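Local coordinates for protein aspartate aminotransferase, mitochondrial (Trypanosoma brucei brucei, PDB 4W5K) that probably transfers the amino group between aspartate and 2-oxoglutarate as a pyridoxal-phosphate-dependent, homodimeric aminotransferase, at residues L33-Y38 / R373-G378; R321-S326 / T382-V387. The protein carries 1 engineered substitution. All coordinates share one frame; numbering follows the deposited sequence. Where two conformers were deposited one is given.

Contact 1: L33-Y38 / R373-G378; sequences LSIGVY and RAAVSG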
ATOM      1  N   LEU A  33      11.511  23.590 -10.684  1.00 35.00           N
ATOM      2  CA  LEU A  33      12.663  22.784 -10.311  1.00 30.75           C
ATOM      3  C   LEU A  33      12.445  22.174  -8.927  1.00 32.49           C
ATOM      4  O   LEU A  33      13.388  21.984  -8.156  1.00 29.22           O
ATOM      5  CB  LEU A  33      13.942  23.623 -10.345  1.00 29.36           C
ATOM      6  CG  LEU A  33      14.287  24.229 -11.714  1.00 31.97           C
ATOM      7  CD1 LEU A  33      15.620  24.967 -11.632  1.00 32.19           C
ATOM      8  CD2 LEU A  33      14.360  23.141 -12.775  1.00 29.58           C
ATOM      9  N   SER A  34      11.187  21.853  -8.621  1.00 29.59           N
ATOM     10  CA  SER A  34      10.860  21.302  -7.313  1.00 30.16           C
ATOM     11  C   SER A  34      10.263  19.909  -7.438  1.00 34.03           C
ATOM     12  O   SER A  34       9.909  19.285  -6.435  1.00 37.14           O
ATOM     13  CB  SER A  34       9.888  22.220  -6.579  1.00 35.48           C
ATOM     14  OG  SER A  34       8.574  22.088  -7.104  1.00 40.78           O
ATOM     15  N   ILE A  35      10.167  19.418  -8.669  1.00 29.22           N
ATOM     16  CA  ILE A  35       9.490  18.154  -8.932  1.00 35.07           C
ATOM     17  C   ILE A  35      10.260  16.959  -8.391  1.00 35.35           C
ATOM     18  O   ILE A  35      11.461  17.021  -8.167  1.00 38.27           O
ATOM     19  CB  ILE A  35       9.243  17.950 -10.440  1.00 38.22           C
ATOM     20  CG1 ILE A  35      10.565  17.863 -11.197  1.00 38.84           C
ATOM     21  CG2 ILE A  35       8.414  19.092 -11.002  1.00 42.81           C
ATOM     22  CD1 ILE A  35      10.393  17.370 -12.612  1.00 42.41           C
ATOM     23  N   GLY A  36       9.550  15.863  -8.164  1.00 31.54           N
ATOM     24  CA  GLY A  36      10.155  14.699  -7.551  1.00 31.46           C
ATOM     25  C   GLY A  36      10.294  13.519  -8.492  1.00 35.14           C
ATOM     26  O   GLY A  36      10.734  12.452  -8.074  1.00 38.47           O
ATOM     27  N   VAL A  37       9.937  13.710  -9.765  1.00 30.31           N
ATOM     28  CA  VAL A  37       9.894  12.603 -10.719  1.00 23.98           C
ATOM     29  C   VAL A  37      10.651  12.931 -12.017  1.00 24.20           C
ATOM     30  O   VAL A  37      10.908  14.100 -12.330  1.00 26.75           O
ATOM     31  CB  VAL A  37       8.427  12.214 -11.080  1.00 33.74           C
ATOM     32  CG1 VAL A  37       7.744  11.535  -9.895  1.00 34.30           C
ATOM     33  CG2 VAL A  37       7.629  13.425 -11.503  1.00 34.89           C
ATOM     34  N   TYR A  38      11.017  11.895 -12.769  1.00 20.17           N
ATOM     35  CA  TYR A  38      11.709  12.120 -14.038  1.00 19.28           C
ATOM     36  C   TYR A  38      10.793  12.779 -15.074  1.00 22.31           C
ATOM     37  O   TYR A  38       9.567  12.559 -15.096  1.00 23.54           O
ATOM     38  CB  TYR A  38      12.263  10.791 -14.604  1.00 20.82           C
ATOM     39  CG  TYR A  38      13.077  10.986 -15.881  1.00 22.24           C
ATOM     40  CD1 TYR A  38      14.373  11.518 -15.826  1.00 24.69           C
ATOM     41  CD2 TYR A  38      12.558  10.645 -17.123  1.00 21.87           C
ATOM     42  CE1 TYR A  38      15.113  11.722 -16.995  1.00 24.41           C
ATOM     43  CE2 TYR A  38      13.301  10.837 -18.301  1.00 25.95           C
ATOM     44  CZ  TYR A  38      14.576  11.371 -18.219  1.00 27.75           C
ATOM     45  OH  TYR A  38      15.299  11.574 -19.386  1.00 25.32           O
ATOM     46  N   ARG A 373      17.852  23.119  -3.119  1.00 27.95           N
ATOM     47  CA  ARG A 373      17.735  21.872  -3.877  1.00 25.44           C
ATOM     48  C   ARG A 373      17.040  22.135  -5.200  1.00 28.39           C
ATOM     49  O   ARG A 373      15.949  22.691  -5.230  1.00 31.53           O
ATOM     50  CB  ARG A 373      16.941  20.805  -3.112  1.00 28.34           C
ATOM     51  CG  ARG A 373      16.693  19.555  -3.958  1.00 27.93           C
ATOM     52  CD  ARG A 373      15.608  18.641  -3.376  1.00 27.59           C
ATOM     53  NE  ARG A 373      14.281  19.251  -3.295  1.00 33.65           N
ATOM     54  CZ  ARG A 373      13.269  19.031  -4.137  1.00 41.11           C
ATOM     55  NH1 ARG A 373      13.417  18.254  -5.201  1.00 47.13           N
ATOM     56  NH2 ARG A 373      12.100  19.623  -3.939  1.00 36.37           N
ATOM     57  N   ALA A 374      17.669  21.731  -6.295  1.00 26.05           N
ATOM     58  CA  ALA A 374      17.034  21.839  -7.597  1.00 25.47           C
ATOM     59  C   ALA A 374      16.804  20.438  -8.132  1.00 25.39           C
ATOM     60  O   ALA A 374      17.683  19.589  -8.076  1.00 24.43           O
ATOM     61  CB  ALA A 374      17.886  22.659  -8.566  1.00 27.41           C
ATOM     62  N   ALA A 375      15.594  20.193  -8.614  1.00 29.11           N
ATOM     63  CA  ALA A 375      15.292  18.955  -9.305  1.00 27.56           C
ATOM     64  C   ALA A 375      15.683  19.154 -10.755  1.00 30.06           C
ATOM     65  O   ALA A 375      14.998  19.870 -11.484  1.00 33.79           O
ATOM     66  CB  ALA A 375      13.817  18.612  -9.175  1.00 29.95           C
ATOM     67  N   VAL A 376      16.781  18.540 -11.178  1.00 27.19           N
ATOM     68  CA  VAL A 376      17.309  18.837 -12.505  1.00 30.45           C
ATOM     69  C   VAL A 376      16.517  18.150 -13.622  1.00 28.82           C
ATOM     70  O   VAL A 376      16.655  18.503 -14.794  1.00 32.73           O
ATOM     71  CB  VAL A 376      18.810  18.464 -12.626  1.00 37.29           C
ATOM     72  CG1 VAL A 376      19.652  19.303 -11.655  1.00 36.39           C
ATOM     73  CG2 VAL A 376      19.038  16.996 -12.365  1.00 35.66           C
ATOM     74  N   SER A 377      15.682  17.180 -13.271  1.00 30.08           N
ATOM     75  CA  SER A 377      14.763  16.607 -14.257  1.00 31.41           C
ATOM     76  C   SER A 377      13.850  17.676 -14.874  1.00 32.64           C
ATOM     77  O   SER A 377      13.316  17.503 -15.974  1.00 33.74           O
ATOM     78  CB  SER A 377      13.929  15.496 -13.614  1.00 36.23           C
ATOM     79  OG  SER A 377      13.340  15.948 -12.412  1.00 39.88           O
ATOM     80  N   GLY A 378      13.676  18.796 -14.177  1.00 35.54           N
ATOM     81  CA  GLY A 378      12.855  19.880 -14.698  1.00 34.25           C
ATOM     82  C   GLY A 378      13.629  20.767 -15.676  1.00 32.41           C
ATOM     83  O   GLY A 378      13.042  21.615 -16.364  1.00 35.65           O
TER
HETATM   84  O   HOH W   1      13.387  21.977  -5.320  1.00 35.19           O
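Ala-375 gives its backbone N-H to the carbonyl of Leu-33 in a short, nearly straight bond, N to O 2.9 Å with 172° at the hydrogen. A bound water donates to the same Leu-33 O, at 2.8 Å, and also to Arg-373 O, so the two segments are also bridged by water beside the direct bond. Farther along, the hydroxyl of Ser-377 donates to Val-37 O, OG to O 3.1 Å, arriving from above the carbonyl plane. Its torsion places OG between the backbone N and the carbonyl carbon (chi1 51°), facing the loop. The guanidinium of Arg-373 presents an edge to two carbonyls: NH2 makes a weak bond to Ser-34 O at 3.3 Å, while Ile-35 O lies near the same plane but 3.8 Å from NH1, buried without a hydrogen-bond partner in the model. A bend at chi3 (62°) turns the arginine chain back over the loop.

Packing closes round these bonds. Ile-35 CG1 lies 3.9 Å from Ala-375 CB, and its CD1 comes to 3.3 Å from Ser-377 OG. Leu-33 CD2 lies over the turn after the strand, 3.6 Å from Ala-375 O and against Gly-378 C.

Arg-373 stands near the cofactor-binding Asn-181, consistent with the aminotransferase active site, where an arginine on the corresponding strand receives the substrate carboxylate. The loop leaves strand 31-32 and lies along strand 373-375, itself paired antiparallel with 347-349; helix 300-331 takes the ring of Tyr-38.

Contact 2: R321-S326 / T382-V387; sequences RKRLVS and TNVEYV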
ATOM      1  N   ARG A 321      23.071  18.581 -16.287  1.00 22.45           N
ATOM      2  CA  ARG A 321      23.987  19.106 -15.254  1.00 24.90           C
ATOM      3  C   ARG A 321      25.219  19.758 -15.898  1.00 27.43           C
ATOM      4  O   ARG A 321      25.609  20.908 -15.560  1.00 25.04           O
ATOM      5  CB  ARG A 321      24.421  17.987 -14.286  1.00 23.52           C
ATOM      6  CG  ARG A 321      23.339  17.545 -13.288  1.00 20.33           C
ATOM      7  CD  ARG A 321      23.810  16.340 -12.488  1.00 22.14           C
ATOM      8  NE  ARG A 321      22.947  15.989 -11.367  1.00 21.86           N
ATOM      9  CZ  ARG A 321      22.986  16.578 -10.174  1.00 23.63           C
ATOM     10  NH1 ARG A 321      23.830  17.584  -9.960  1.00 20.75           N
ATOM     11  NH2 ARG A 321      22.193  16.162  -9.183  1.00 23.15           N
ATOM     12  N   LYS A 322      25.828  19.036 -16.840  1.00 24.65           N
ATOM     13  CA  LYS A 322      27.038  19.517 -17.510  1.00 28.23           C
ATOM     14  C   LYS A 322      26.749  20.788 -18.308  1.00 27.74           C
ATOM     15  O   LYS A 322      27.561  21.724 -18.348  1.00 28.74           O
ATOM     16  CB  LYS A 322      27.605  18.408 -18.412  1.00 26.91           C
ATOM     17  CG  LYS A 322      28.824  18.785 -19.256  1.00 33.86           C
ATOM     18  CD  LYS A 322      29.431  17.536 -19.875  1.00 35.42           C
ATOM     19  CE  LYS A 322      30.691  17.847 -20.671  1.00 41.71           C
ATOM     20  NZ  LYS A 322      30.483  17.579 -22.120  1.00 43.60           N
ATOM     21  N   ARG A 323      25.584  20.813 -18.954  1.00 25.73           N
ATOM     22  CA  ARG A 323      25.164  21.972 -19.743  1.00 29.34           C
ATOM     23  C   ARG A 323      24.892  23.191 -18.857  1.00 29.25           C
ATOM     24  O   ARG A 323      25.254  24.315 -19.230  1.00 29.38           O
ATOM     25  CB  ARG A 323      23.913  21.630 -20.563  1.00 31.17           C
ATOM     26  CG  ARG A 323      23.330  22.811 -21.352  1.00 34.80           C
ATOM     27  CD  ARG A 323      23.945  22.930 -22.722  1.00 42.49           C
ATOM     28  NE  ARG A 323      23.391  24.058 -23.477  1.00 44.97           N
ATOM     29  CZ  ARG A 323      22.277  24.001 -24.204  1.00 45.09           C
ATOM     30  NH1 ARG A 323      21.585  22.873 -24.273  1.00 44.26           N
ATOM     31  NH2 ARG A 323      21.854  25.074 -24.866  1.00 42.73           N
ATOM     32  N   LEU A 324      24.262  22.976 -17.698  1.00 25.94           N
ATOM     33  CA  LEU A 324      24.059  24.064 -16.729  1.00 30.50           C
ATOM     34  C   LEU A 324      25.398  24.728 -16.374  1.00 28.91           C
ATOM     35  O   LEU A 324      25.554  25.965 -16.400  1.00 30.08           O
ATOM     36  CB  LEU A 324      23.390  23.547 -15.455  1.00 29.86           C
ATOM     37  CG  LEU A 324      22.986  24.589 -14.407  1.00 35.22           C
ATOM     38  CD1 LEU A 324      22.011  25.568 -15.019  1.00 42.38           C
ATOM     39  CD2 LEU A 324      22.341  23.923 -13.190  1.00 35.43           C
ATOM     40  N   VAL A 325      26.385  23.899 -16.071  1.00 26.97           N
ATOM     41  CA  VAL A 325      27.691  24.434 -15.695  1.00 24.42           C
ATOM     42  C   VAL A 325      28.367  25.187 -16.847  1.00 30.61           C
ATOM     43  O   VAL A 325      28.926  26.277 -16.654  1.00 29.27           O
ATOM     44  CB  VAL A 325      28.614  23.321 -15.194  1.00 22.44           C
ATOM     45  CG1 VAL A 325      30.005  23.868 -14.915  1.00 24.00           C
ATOM     46  CG2 VAL A 325      28.006  22.691 -13.937  1.00 21.55           C
ATOM     47  N   SER A 326      28.289  24.632 -18.050  1.00 29.26           N
ATOM     48  CA  SER A 326      28.922  25.280 -19.190  0.54 33.28           C
ATOM     49  C   SER A 326      28.199  26.578 -19.558  1.00 34.58           C
ATOM     50  O   SER A 326      28.841  27.557 -19.913  1.00 36.63           O
ATOM     51  CB  SER A 326      28.969  24.339 -20.391  0.54 36.32           C
ATOM     52  OG  SER A 326      27.676  24.133 -20.915  0.54 36.88           O
ATOM     53  N   THR A 382      15.078  23.316 -23.635  1.00 42.06           N
ATOM     54  CA  THR A 382      14.326  24.547 -23.903  1.00 45.18           C
ATOM     55  C   THR A 382      14.365  25.572 -22.768  1.00 46.19           C
ATOM     56  O   THR A 382      13.923  26.702 -22.952  1.00 49.75           O
ATOM     57  CB  THR A 382      12.833  24.259 -24.226  1.00 52.73           C
ATOM     58  OG1 THR A 382      12.125  23.928 -23.027  1.00 47.19           O
ATOM     59  CG2 THR A 382      12.703  23.118 -25.221  1.00 54.68           C
ATOM     60  N   ASN A 383      14.893  25.209 -21.601  1.00 42.13           N
ATOM     61  CA  ASN A 383      14.920  26.177 -20.509  1.00 39.78           C
ATOM     62  C   ASN A 383      16.276  26.336 -19.816  1.00 41.19           C
ATOM     63  O   ASN A 383      16.416  27.175 -18.928  1.00 42.16           O
ATOM     64  CB  ASN A 383      13.852  25.836 -19.460  1.00 44.12           C
ATOM     65  CG  ASN A 383      14.059  24.467 -18.798  1.00 42.68           C
ATOM     66  OD1 ASN A 383      15.179  23.937 -18.730  1.00 40.87           O
ATOM     67  ND2 ASN A 383      12.968  23.902 -18.280  1.00 40.20           N
ATOM     68  N   VAL A 384      17.262  25.533 -20.205  1.00 38.64           N
ATOM     69  CA  VAL A 384      18.519  25.514 -19.462  1.00 38.19           C
ATOM     70  C   VAL A 384      19.271  26.831 -19.652  1.00 38.53           C
ATOM     71  O   VAL A 384      19.973  27.293 -18.754  1.00 39.15           O
ATOM     72  CB  VAL A 384      19.407  24.303 -19.860  1.00 37.08           C
ATOM     73  CG1 VAL A 384      19.921  24.426 -21.275  1.00 40.34           C
ATOM     74  CG2 VAL A 384      20.569  24.131 -18.866  1.00 33.24           C
ATOM     75  N   GLU A 385      19.092  27.475 -20.798  1.00 42.20           N
ATOM     76  CA  GLU A 385      19.766  28.741 -21.023  1.00 41.85           C
ATOM     77  C   GLU A 385      19.182  29.837 -20.135  1.00 42.92           C
ATOM     78  O   GLU A 385      19.928  30.622 -19.542  1.00 43.19           O
ATOM     79  CB  GLU A 385      19.694  29.124 -22.497  1.00 45.41           C
ATOM     80  CG  GLU A 385      20.659  28.309 -23.359  1.00 47.29           C
ATOM     81  CD  GLU A 385      20.312  28.330 -24.837  1.00 53.26           C
ATOM     82  OE1 GLU A 385      19.153  28.023 -25.195  1.00 50.56           O
ATOM     83  OE2 GLU A 385      21.208  28.657 -25.643  1.00 57.46           O
ATOM     84  N   TYR A 386      17.858  29.862 -20.023  1.00 44.53           N
ATOM     85  CA  TYR A 386      17.138  30.849 -19.215  1.00 46.31           C
ATOM     86  C   TYR A 386      17.487  30.700 -17.733  1.00 45.81           C
ATOM     87  O   TYR A 386      17.740  31.686 -17.030  1.00 41.94           O
ATOM     88  CB  TYR A 386      15.622  30.706 -19.432  1.00 48.84           C
ATOM     89  CG  TYR A 386      14.757  31.545 -18.504  1.00 50.00           C
ATOM     90  CD1 TYR A 386      14.622  32.914 -18.700  1.00 53.29           C
ATOM     91  CD2 TYR A 386      14.068  30.963 -17.443  1.00 47.27           C
ATOM     92  CE1 TYR A 386      13.832  33.681 -17.860  1.00 54.38           C
ATOM     93  CE2 TYR A 386      13.280  31.727 -16.595  1.00 48.82           C
ATOM     94  CZ  TYR A 386      13.166  33.088 -16.812  1.00 54.73           C
ATOM     95  OH  TYR A 386      12.379  33.858 -15.979  1.00 56.31           O
ATOM     96  N   VAL A 387      17.494  29.459 -17.264  1.00 41.64           N
ATOM     97  CA  VAL A 387      17.769  29.184 -15.865  1.00 37.67           C
ATOM     98  C   VAL A 387      19.209  29.544 -15.521  1.00 37.16           C
ATOM     99  O   VAL A 387      19.464  30.111 -14.462  1.00 41.59           O
ATOM    100  CB  VAL A 387      17.499  27.722 -15.521  1.00 34.83           C
ATOM    101  CG1 VAL A 387      18.047  27.392 -14.141  1.00 34.35           C
ATOM    102  CG2 VAL A 387      15.995  27.450 -15.582  1.00 35.99           C
TER
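Leu-324 and Val-384 belong to a small helix-to-helix contact, in which the later part of helix 300-331 meets the first turn of helix 384-395, near the C-terminus and away from the annotated sites. No hydrogen bond joins the two segments; side chains alone bring them together. The inner part is aliphatic. Leu-324 CD1 lies 4.4 Å from Val-384 CG2 and 4.5 Å from Val-387 CG1, van der Waals contact at its outer range between buried side chains, and Val-384 CG2 also faces the backbone N of Leu-324 at 4.0 Å.

Toward the exposed Glu-385, Arg-323 reaches across. Its CG is anti to the backbone N (chi1 176°) and the chain bends at chi2, which carries the guanidinium over Val-384. The methyl CG1 sits above the centre of that flat group, 3.7 Å from its plane, while the aliphatic CG of the arginine lies 3.8 Å from the same methyl. NH2 then approaches Glu-385 OE2 at 3.7 Å, a long salt bridge, with the guanidinium and carboxylate planes turned 61° apart. The stronger partner of Arg-323 is Glu-327 on its own helix, which binds NE.

Leu-379 and Ile-340 extend the apolar cluster around Leu-324. The C-terminal helix 384-395 thus packs on the long helix 300-331 in the C-terminal part of a pyridoxal-phosphate-dependent aminotransferase fold, with Val-387 also reaching strands 31-32 and 366-367.

In the fold
Both contacts tie the C-terminal part of the chain to earlier segments, and they share helix 300-331: its side chains line contact 1 and supply one partner of contact 2. Contact 1 lies deeper, about 14 Å from the chain centre against about 24 Å, and closer to the cofactor and the second subunit. Its chemistry is largely that of backbone carbonyls met by N-H, hydroxyl and water; contact 2 has no hydrogen bond across it and rests on aliphatic side chains and the flat face of an arginine, with a long salt bridge on the exposed side. They meet where Gly-378 O accepts a probable hydrogen bond from Asn-383 ND2 at 3.0 Å, and where Leu-33 packs on Val-387.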